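Local coordinates for phytoene synthase (Enterococcus hirae, PDB 5IYS), which probably joins two molecules of farnesyl diphosphate head to head into dehydrosqualene, a magnesium-dependent step of carotenoid synthesis, and here binds two farnesyl thiodiphosphates, at residues A[52-55]-A[56-60]; A[64-67]-A[68-71]; A[128-131]-A[132-136]; A[87-90]-A[91-94]. All coordinates share one frame; numbering follows the deposited sequence.

Interaction 1: residues A[52-55]-A[56-60]; sequences CRRA and DDLID. With MG (magnesium ion), chain E; MG (magnesium ion), chain F; FPS (S-[(2E,6E)-3,7,11-trimethyldodeca-2,6,10-trienyl] trihydrogen thiodiphosphate), chain H; FPS (S-[(2E,6E)-3,7,11-trimethyldodeca-2,6,10-trienyl] trihydrogen thiodiphosphate), chain G.
The aspartate-rich DDxxD motif of the head-to-head prenyl synthases occupies the last turn of helix 39-60, and R53, one turn earlier, reaches down to it. Its chain bends at chi2 and chi3, and NH1 donates to D57 OD1 at 3.1 Å in a salt bridge. D57 offers the syn side of that oxygen, although the donor stands 35° out of the carboxylate plane. The same NH1 gives a straighter bond (168°) to O2B of the chain H thiodiphosphate, 3.2 Å away in the guanidinium plane, while C9 of that ligand's farnesyl chain covers one guanidinium face. D56, swung toward the metals by an anti chi1 (179°), divides its carboxylate between two magnesium ions: OD1 binds the chain E ion at 2.1 Å and OD2 the chain F ion at 2.2 Å. D60 uses OD2 alone for both, at 2.0 Å from the chain E ion and 2.5 Å from the chain F ion. Ligand O1A bridges the pair, O2B also binds the chain F ion, and three waters on the chain E ion and two on the other complete six-fold shells. R182 forms a salt bridge with D60 OD1, and Y49 OH bonds to R53 NE. Two cations and an arginine thus gather on the chain H diphosphate, consistent with drawing charge from the leaving group during ionisation, as in related synthases.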
# COMPACT_ATOMS: atom_id res chain seq x y z
N CYS A 52 -9.17 1.73 3.60
CA CYS A 52 -7.98 2.52 3.23
C CYS A 52 -8.27 3.52 2.10
O CYS A 52 -7.79 4.67 2.10
CB CYS A 52 -6.84 1.59 2.82
SG CYS A 52 -6.20 0.59 4.19
N ARG A 53 -8.85 3.00 1.03
CA ARG A 53 -9.17 3.83 -0.16
C ARG A 53 -10.04 5.01 0.23
O ARG A 53 -9.81 6.14 -0.24
CB ARG A 53 -9.85 2.96 -1.22
CG ARG A 53 -10.10 3.57 -2.61
CD ARG A 53 -9.07 4.60 -3.10
NE ARG A 53 -7.82 4.01 -3.57
CZ ARG A 53 -6.71 4.69 -3.82
NH1 ARG A 53 -6.66 6.01 -3.64
NH2 ARG A 53 -5.64 4.05 -4.28
N ARG A 54 -10.99 4.80 1.13
CA ARG A 54 -11.88 5.89 1.56
C ARG A 54 -11.13 6.97 2.33
O ARG A 54 -11.22 8.16 2.00
CB ARG A 54 -13.08 5.38 2.37
CG ARG A 54 -13.87 6.52 3.01
CD ARG A 54 -15.02 6.03 3.91
NE ARG A 54 -16.00 5.25 3.17
CZ ARG A 54 -17.00 4.59 3.73
NH1 ARG A 54 -17.24 4.69 5.04
NH2 ARG A 54 -17.81 3.88 2.95
N ALA A 55 -10.25 6.55 3.24
CA ALA A 55 -9.48 7.50 4.04
C ALA A 55 -8.57 8.32 3.14
O ALA A 55 -8.35 9.51 3.35
CB ALA A 55 -8.65 6.78 5.10
N ASP A 56 -7.98 7.66 2.15
CA ASP A 56 -6.99 8.31 1.30
C ASP A 56 -7.60 9.27 0.26
O ASP A 56 -7.00 10.28 -0.12
CB ASP A 56 -6.16 7.27 0.57
CG ASP A 56 -5.12 7.89 -0.35
OD1 ASP A 56 -4.00 8.21 0.11
OD2 ASP A 56 -5.43 8.02 -1.55
N ASP A 57 -8.76 8.89 -0.26
CA ASP A 57 -9.41 9.70 -1.28
C ASP A 57 -9.93 10.97 -0.62
O ASP A 57 -9.77 12.07 -1.17
CB ASP A 57 -10.58 8.93 -1.89
CG ASP A 57 -10.13 8.00 -2.98
OD1 ASP A 57 -8.93 8.06 -3.34
OD2 ASP A 57 -10.97 7.22 -3.47
N LEU A 58 -10.48 10.81 0.58
CA LEU A 58 -10.87 11.96 1.40
C LEU A 58 -9.83 13.09 1.42
O LEU A 58 -10.16 14.27 1.26
CB LEU A 58 -11.17 11.50 2.82
CG LEU A 58 -12.55 10.90 3.02
CD1 LEU A 58 -12.74 10.45 4.47
CD2 LEU A 58 -13.65 11.90 2.66
N ILE A 59 -8.56 12.73 1.59
CA ILE A 59 -7.51 13.73 1.71
C ILE A 59 -6.91 14.10 0.36
O ILE A 59 -6.99 15.26 -0.04
CB ILE A 59 -6.45 13.31 2.73
CG1 ILE A 59 -7.12 13.18 4.10
CG2 ILE A 59 -5.31 14.34 2.81
CD1 ILE A 59 -8.05 14.34 4.45
N ASP A 60 -6.44 13.10 -0.39
CA ASP A 60 -5.71 13.36 -1.63
C ASP A 60 -6.58 13.89 -2.78
O ASP A 60 -6.13 14.69 -3.60
CB ASP A 60 -4.95 12.11 -2.10
CG ASP A 60 -3.81 11.72 -1.17
OD1 ASP A 60 -3.58 12.40 -0.15
OD2 ASP A 60 -3.19 10.66 -1.44
MG MG E . -2.26 9.32 -0.26
MG MG F . -4.01 8.94 -2.99
C1 FPS H . -1.76 4.86 -2.17
S1 FPS H . -0.28 5.82 -2.10
C2 FPS H . -2.55 5.05 -0.90
C3 FPS H . -2.19 4.58 0.30
C4 FPS H . -0.89 3.87 0.57
C5 FPS H . -3.13 4.82 1.46
C6 FPS H . -4.36 3.92 1.39
C7 FPS H . -3.96 2.48 1.12
C8 FPS H . -4.58 1.74 0.18
C10 FPS H . -4.06 0.35 -0.05
C9 FPS H . -5.68 2.33 -0.66
C11 FPS H . -4.77 -0.70 0.78
C12 FPS H . -4.40 -2.00 0.08
C13 FPS H . -4.78 -3.22 0.50
C14 FPS H . -5.62 -3.45 1.72
C15 FPS H . -4.32 -4.41 -0.28
PA FPS H . -0.95 7.51 -3.02
O1A FPS H . -2.07 8.09 -2.24
O2A FPS H . 0.26 8.57 -3.08
O3A FPS H . -1.20 7.14 -4.58
PB FPS H . -2.58 7.04 -5.36
O1B FPS H . -2.53 8.12 -6.40
O2B FPS H . -3.80 7.25 -4.49
O3B FPS H . -2.63 5.65 -5.96
C1 FPS G . -1.01 1.38 -3.38
S1 FPS G . -2.75 1.44 -3.24
C2 FPS G . -0.59 0.72 -2.08
C3 FPS G . 0.53 1.01 -1.40
C4 FPS G . 1.50 2.04 -1.92
C5 FPS G . 0.87 0.30 -0.11
C6 FPS G . -0.15 -0.74 0.35
C7 FPS G . 0.50 -1.62 1.40
C8 FPS G . 0.23 -2.94 1.49
C10 FPS G . 0.84 -3.68 2.66
C9 FPS G . -0.68 -3.66 0.54
C11 FPS G . 1.65 -4.87 2.13
C12 FPS G . 2.13 -5.75 3.27
C13 FPS G . 1.48 -6.85 3.72
C14 FPS G . 2.07 -7.66 4.84
C15 FPS G . 0.18 -7.31 3.11
PA FPS G . -3.66 1.68 -5.07
O1A FPS G . -5.02 1.12 -5.07
O2A FPS G . -3.83 3.29 -5.12
O3A FPS G . -2.78 1.30 -6.34
PB FPS G . -1.81 2.47 -6.92
O1B FPS G . -2.49 3.21 -8.04
O2B FPS G . -0.55 1.73 -7.28
O3B FPS G . -1.46 3.52 -5.89
O HOH W 1 -5.92 9.50 -3.55
O HOH W 2 -2.66 10.51 1.51
O HOH W 3 -0.45 10.62 -1.01
O HOH W 4 -0.97 7.74 0.87
O HOH W 5 -3.15 10.20 -4.74

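Interaction 2: residues A[64-67]-A[68-71]; sequences NQAG and LRQL
R69 folds back over the first turn of helix 65-80 and lays one guanidinium face on the backbone of Q65 and A66. Q65 O sits 3.8 Å above the guanidinium plane, over its centre, and the tip atom NH2 reaches A66 CB at 3.4 Å. No hydrogen bond joins them, but the oxygen over the cation is probably favourable electrostatically; the A66 atoms add packing. CG of R69 lies anti to the carbonyl carbon (chi1 -80°), and a bend at chi3 (-63°) turns the chain back toward the helix start. The polar contacts are those of a helix beginning. N64 is the N-cap: its OD1 accepts from G67 N at 2.8 Å, the donor standing well above the amide plane, 72° out of it. Main-chain bonds then take over, with L68 N donating to N64 O at 3.1 Å and R69 N to Q65 O at 2.9 Å; Q70 and L71 continue the series to A66 and G67. The apolar part falls to buried L68, against I59 of helix 39-60 and L110 of helix 104-116, and buried L71, against R54, A55 and L110, so helix 65-80 packs against both neighbouring helices while R69 and Q70 remain exposed.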
# COMPACT_ATOMS: atom_id res chain seq x y z
N ASN A 64 -10.75 16.74 2.09
CA ASN A 64 -11.89 16.84 2.99
C ASN A 64 -11.51 16.41 4.41
O ASN A 64 -11.66 15.24 4.77
CB ASN A 64 -13.05 16.00 2.47
CG ASN A 64 -14.34 16.27 3.22
OD1 ASN A 64 -14.36 17.01 4.21
ND2 ASN A 64 -15.41 15.62 2.78
N GLN A 65 -11.01 17.36 5.19
CA GLN A 65 -10.62 17.07 6.56
C GLN A 65 -11.82 16.76 7.44
O GLN A 65 -11.71 15.97 8.37
CB GLN A 65 -9.78 18.19 7.16
CG GLN A 65 -8.36 18.20 6.63
CD GLN A 65 -7.36 18.73 7.64
OE1 GLN A 65 -6.72 19.76 7.42
NE2 GLN A 65 -7.23 18.03 8.77
N ALA A 66 -12.97 17.35 7.13
CA ALA A 66 -14.20 17.06 7.88
C ALA A 66 -14.73 15.65 7.58
O ALA A 66 -15.38 15.02 8.43
CB ALA A 66 -15.26 18.11 7.59
N GLY A 67 -14.50 15.17 6.36
CA GLY A 67 -14.77 13.77 6.03
C GLY A 67 -13.85 12.84 6.82
O GLY A 67 -14.29 11.81 7.35
N LEU A 68 -12.60 13.25 6.97
CA LEU A 68 -11.63 12.37 7.62
C LEU A 68 -11.90 12.32 9.11
O LEU A 68 -11.84 11.25 9.70
CB LEU A 68 -10.18 12.78 7.32
CG LEU A 68 -9.07 11.79 7.71
CD1 LEU A 68 -9.23 10.47 6.99
CD2 LEU A 68 -7.69 12.38 7.42
N ARG A 69 -12.38 13.43 9.68
CA ARG A 69 -12.88 13.43 11.06
C ARG A 69 -14.06 12.49 11.33
O ARG A 69 -14.15 11.88 12.40
CB ARG A 69 -13.27 14.84 11.52
CG ARG A 69 -12.06 15.68 11.94
CD ARG A 69 -12.45 17.02 12.57
NE ARG A 69 -13.17 17.91 11.67
CZ ARG A 69 -12.58 18.78 10.85
NH1 ARG A 69 -11.26 18.89 10.81
NH2 ARG A 69 -13.33 19.55 10.06
N GLN A 70 -15.06 12.52 10.45
CA GLN A 70 -16.18 11.59 10.57
C GLN A 70 -15.70 10.13 10.56
O GLN A 70 -16.29 9.27 11.21
CB GLN A 70 -17.13 11.76 9.39
CG GLN A 70 -18.22 10.70 9.45
CD GLN A 70 -19.18 10.73 8.27
OE1 GLN A 70 -18.85 11.24 7.19
NE2 GLN A 70 -20.37 10.15 8.47
N LEU A 71 -14.76 9.85 9.67
CA LEU A 71 -14.19 8.51 9.54
C LEU A 71 -13.50 8.14 10.85
O LEU A 71 -13.60 7.01 11.32
CB LEU A 71 -13.24 8.44 8.33
CG LEU A 71 -12.65 7.07 7.99
CD1 LEU A 71 -13.78 6.08 7.78
CD2 LEU A 71 -11.78 7.11 6.74

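Interaction 3: residues A[128-131]-A[132-136]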
# COMPACT_ATOMS: atom_id res chain seq x y z
N LEU A 128 11.03 10.07 6.34
CA LEU A 128 10.28 9.45 5.25
C LEU A 128 9.88 8.03 5.65
O LEU A 128 8.78 7.58 5.34
CB LEU A 128 11.09 9.42 3.95
CG LEU A 128 10.40 8.83 2.70
CD1 LEU A 128 9.03 9.47 2.42
CD2 LEU A 128 11.28 8.95 1.46
N GLU A 129 10.77 7.34 6.36
CA GLU A 129 10.46 5.99 6.83
C GLU A 129 9.30 5.93 7.85
O GLU A 129 8.46 5.03 7.83
CB GLU A 129 11.74 5.33 7.35
CG GLU A 129 11.49 4.20 8.32
CD GLU A 129 12.77 3.70 8.96
OE1 GLU A 129 13.64 4.54 9.29
OE2 GLU A 129 12.92 2.47 9.09
N GLU A 130 9.24 6.89 8.77
CA GLU A 130 8.12 6.94 9.72
C GLU A 130 6.82 7.17 8.97
O GLU A 130 5.79 6.54 9.25
CB GLU A 130 8.34 8.07 10.75
CG GLU A 130 9.28 7.66 11.88
CD GLU A 130 8.52 6.98 13.00
OE1 GLU A 130 7.58 7.59 13.57
OE2 GLU A 130 8.83 5.80 13.29
N TYR A 131 6.86 8.06 8.00
CA TYR A 131 5.65 8.38 7.26
C TYR A 131 5.16 7.15 6.48
O TYR A 131 3.96 6.85 6.47
CB TYR A 131 5.90 9.55 6.32
CG TYR A 131 4.82 9.73 5.29
CD1 TYR A 131 3.61 10.33 5.63
CD2 TYR A 131 5.01 9.31 3.98
CE1 TYR A 131 2.59 10.46 4.68
CE2 TYR A 131 3.99 9.41 3.04
CZ TYR A 131 2.81 10.05 3.38
OH TYR A 131 1.81 10.17 2.43
N CYS A 132 6.10 6.41 5.87
CA CYS A 132 5.74 5.22 5.10
C CYS A 132 5.11 4.20 6.02
O CYS A 132 4.23 3.48 5.57
CB CYS A 132 6.93 4.58 4.40
SG CYS A 132 7.64 5.55 3.05
N TYR A 133 5.47 4.17 7.30
CA TYR A 133 4.79 3.25 8.22
C TYR A 133 3.33 3.67 8.31
O TYR A 133 2.40 2.86 8.21
CB TYR A 133 5.40 3.20 9.64
CG TYR A 133 4.42 2.54 10.59
CD1 TYR A 133 4.05 1.21 10.37
CD2 TYR A 133 3.62 3.30 11.43
CE1 TYR A 133 2.98 0.63 11.07
CE2 TYR A 133 2.58 2.71 12.17
CZ TYR A 133 2.26 1.37 11.95
OH TYR A 133 1.18 0.76 12.58
N TYR A 134 3.11 4.94 8.65
CA TYR A 134 1.74 5.35 8.95
C TYR A 134 0.78 5.11 7.79
O TYR A 134 -0.37 4.71 8.01
CB TYR A 134 1.67 6.80 9.41
CG TYR A 134 2.06 6.91 10.87
CD1 TYR A 134 1.13 6.68 11.88
CD2 TYR A 134 3.39 7.10 11.24
CE1 TYR A 134 1.51 6.70 13.24
CE2 TYR A 134 3.77 7.14 12.58
CZ TYR A 134 2.82 6.96 13.57
OH TYR A 134 3.20 6.99 14.90
N VAL A 135 1.23 5.34 6.56
CA VAL A 135 0.29 5.17 5.45
C VAL A 135 0.43 3.86 4.69
O VAL A 135 -0.31 3.64 3.73
CB VAL A 135 0.37 6.32 4.43
CG1 VAL A 135 0.07 7.66 5.09
CG2 VAL A 135 1.72 6.30 3.69
N ALA A 136 1.44 3.05 4.98
CA ALA A 136 1.63 1.89 4.14
C ALA A 136 2.02 0.67 4.94
O ALA A 136 1.42 -0.40 4.81
CB ALA A 136 2.63 2.19 2.99
O HOH W 6 5.92 6.72 15.29
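E130 O takes two backbone donors, Y134 N at 3.2 Å in a good bond (161°) and Y133 N at 3.1 Å in a weak, bent one; Y133 N also donates to E129 O. The Y134 ring turns its edge to this carbonyl, CD2 3.2 Å from E130 O. E130 and Y134 run side by side, their carboxylate and ring planes 76° apart, and a water links the ends, donating to E130 OE1 at 2.5 Å and meeting Y134 OH at 2.8 Å. On another side of the helix V135 lies over Y131: its CG2 makes a CH-pi contact with one ring face, 4.2 Å from the centroid, and V135 CG1 meets Y131 CE1 at 3.8 Å. Y131 CG, anti to N (chi1 166°), sets the ring under the valine methyls. L128 CD1 and C132 SG touch at 4.2 Å, near I170 and Q166 of helix 155-172. The helix widens into a pi-type turn at 133-136; the A136 N to C132 O bond is weak. V135 and A136 each touch a different farnesyl thiodiphosphate, so this stretch gives the pocket an apolar wall; the bond of Y131 OH to D116 probably fixes the tilt of the ring that backs V135.

Interaction 4: residues A[87-90]-A[91-94]; sequences PVWR and ALSV
W89 and L92 share a first torsion that sets CG anti to the carbonyl carbon (chi1 -74° and -71°), and with L92 chi2 at 172° the leucine methyl CD1 is carried to the six-membered ring of the indole. CD1 lies 3.9 Å from CE3 of W89, with CZ3 equally near, and approaches the ring obliquely. The same methyl also meets V88 CG1 at 4.2 Å, touching both valine and tryptophan of the preceding turn. Main-chain bonds hold the first two turns of helix 87-98: A91 N to P87 O at 3.0 Å, L92 N to V88 O at 2.9 Å and S93 N to W89 O at 2.8 Å. R90 bends at chi3 and brings one guanidinium face over P87 N, which lies 3.6 Å from the plane, toward its rim; R90 NH2 forms a salt bridge with D15, and NH1 bonds to N85. D86, just ahead of the helix, accepts from W89 N through OD1. The buried side faces several helices at once: V88, A91 and L92 pack on A47, A50 and R54 of helix 39-60, P87 and A91 on helix 13-26, and W89 on L71, L75 and F78 of helix 65-80, its NE1 bonded to Q74.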
# COMPACT_ATOMS: atom_id res chain seq x y z
N PRO A 87 -21.68 0.16 4.98
CA PRO A 87 -21.27 -1.10 4.34
C PRO A 87 -19.84 -1.52 4.69
O PRO A 87 -19.58 -2.71 4.86
CB PRO A 87 -21.35 -0.82 2.84
CG PRO A 87 -21.72 0.62 2.69
CD PRO A 87 -22.16 1.16 4.01
N VAL A 88 -18.91 -0.56 4.64
CA VAL A 88 -17.51 -0.84 4.87
C VAL A 88 -17.30 -1.27 6.31
O VAL A 88 -16.65 -2.27 6.57
CB VAL A 88 -16.60 0.36 4.52
CG1 VAL A 88 -15.14 0.08 4.91
CG2 VAL A 88 -16.66 0.65 3.04
N TRP A 89 -17.98 -0.60 7.22
CA TRP A 89 -17.85 -0.93 8.64
C TRP A 89 -18.55 -2.23 9.00
O TRP A 89 -18.01 -3.02 9.78
CB TRP A 89 -18.39 0.22 9.52
CG TRP A 89 -17.45 1.40 9.54
CD1 TRP A 89 -17.66 2.62 8.99
CD2 TRP A 89 -16.11 1.43 10.08
NE1 TRP A 89 -16.58 3.44 9.20
CE2 TRP A 89 -15.60 2.72 9.84
CE3 TRP A 89 -15.30 0.48 10.72
CZ2 TRP A 89 -14.33 3.11 10.30
CZ3 TRP A 89 -14.03 0.85 11.15
CH2 TRP A 89 -13.54 2.15 10.91
N ARG A 90 -19.65 -2.54 8.31
CA ARG A 90 -20.35 -3.81 8.53
C ARG A 90 -19.51 -5.00 8.01
O ARG A 90 -19.34 -6.02 8.71
CB ARG A 90 -21.75 -3.83 7.90
CG ARG A 90 -22.82 -3.03 8.72
CD ARG A 90 -24.19 -3.19 8.12
NE ARG A 90 -24.21 -2.95 6.68
CZ ARG A 90 -24.74 -1.87 6.10
NH1 ARG A 90 -25.34 -0.96 6.85
NH2 ARG A 90 -24.70 -1.72 4.78
N ALA A 91 -18.91 -4.83 6.84
CA ALA A 91 -17.98 -5.86 6.33
C ALA A 91 -16.79 -6.00 7.28
O ALA A 91 -16.40 -7.11 7.64
CB ALA A 91 -17.48 -5.48 4.91
N LEU A 92 -16.23 -4.87 7.72
CA LEU A 92 -15.13 -4.95 8.69
C LEU A 92 -15.50 -5.60 10.00
O LEU A 92 -14.70 -6.35 10.56
CB LEU A 92 -14.45 -3.60 8.95
CG LEU A 92 -13.58 -3.03 7.81
CD1 LEU A 92 -13.20 -1.62 8.24
CD2 LEU A 92 -12.36 -3.94 7.55
N SER A 93 -16.72 -5.39 10.48
CA SER A 93 -17.16 -6.08 11.69
C SER A 93 -17.11 -7.60 11.53
O SER A 93 -16.74 -8.33 12.46
CB SER A 93 -18.60 -5.68 12.05
OG SER A 93 -18.93 -6.16 13.34
N VAL A 94 -17.54 -8.11 10.39
CA VAL A 94 -17.38 -9.55 10.12
C VAL A 94 -15.94 -10.06 10.11
O VAL A 94 -15.60 -11.11 10.69
CB VAL A 94 -18.06 -9.95 8.78
CG1 VAL A 94 -17.77 -11.41 8.46
CG2 VAL A 94 -19.54 -9.70 8.83

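How the interactions relate
Interaction 1 supplies the DDxxD side of the metal and diphosphate site, and interactions 2 and 4 pack against it. Interaction 2 follows in the chain, its centre 10 Å away: L58 O and N64 N, 2.7 Å apart, probably hydrogen-bond across the turn, and A55 CB packs on L71 CD2 at 3.5 Å. Interaction 4, centred 17 Å from interaction 1, meets it where R54 NH2 lies 3.4 Å from V88 CG2, and meets interaction 2 through W89 CZ2 and L71 CD1 at 3.9 Å. Interaction 3 touches none of them; its nearest atoms are about 6 Å from interaction 1, yet both border the ligands, the Y131 side chain coming within about 5 Å of a magnesium ion.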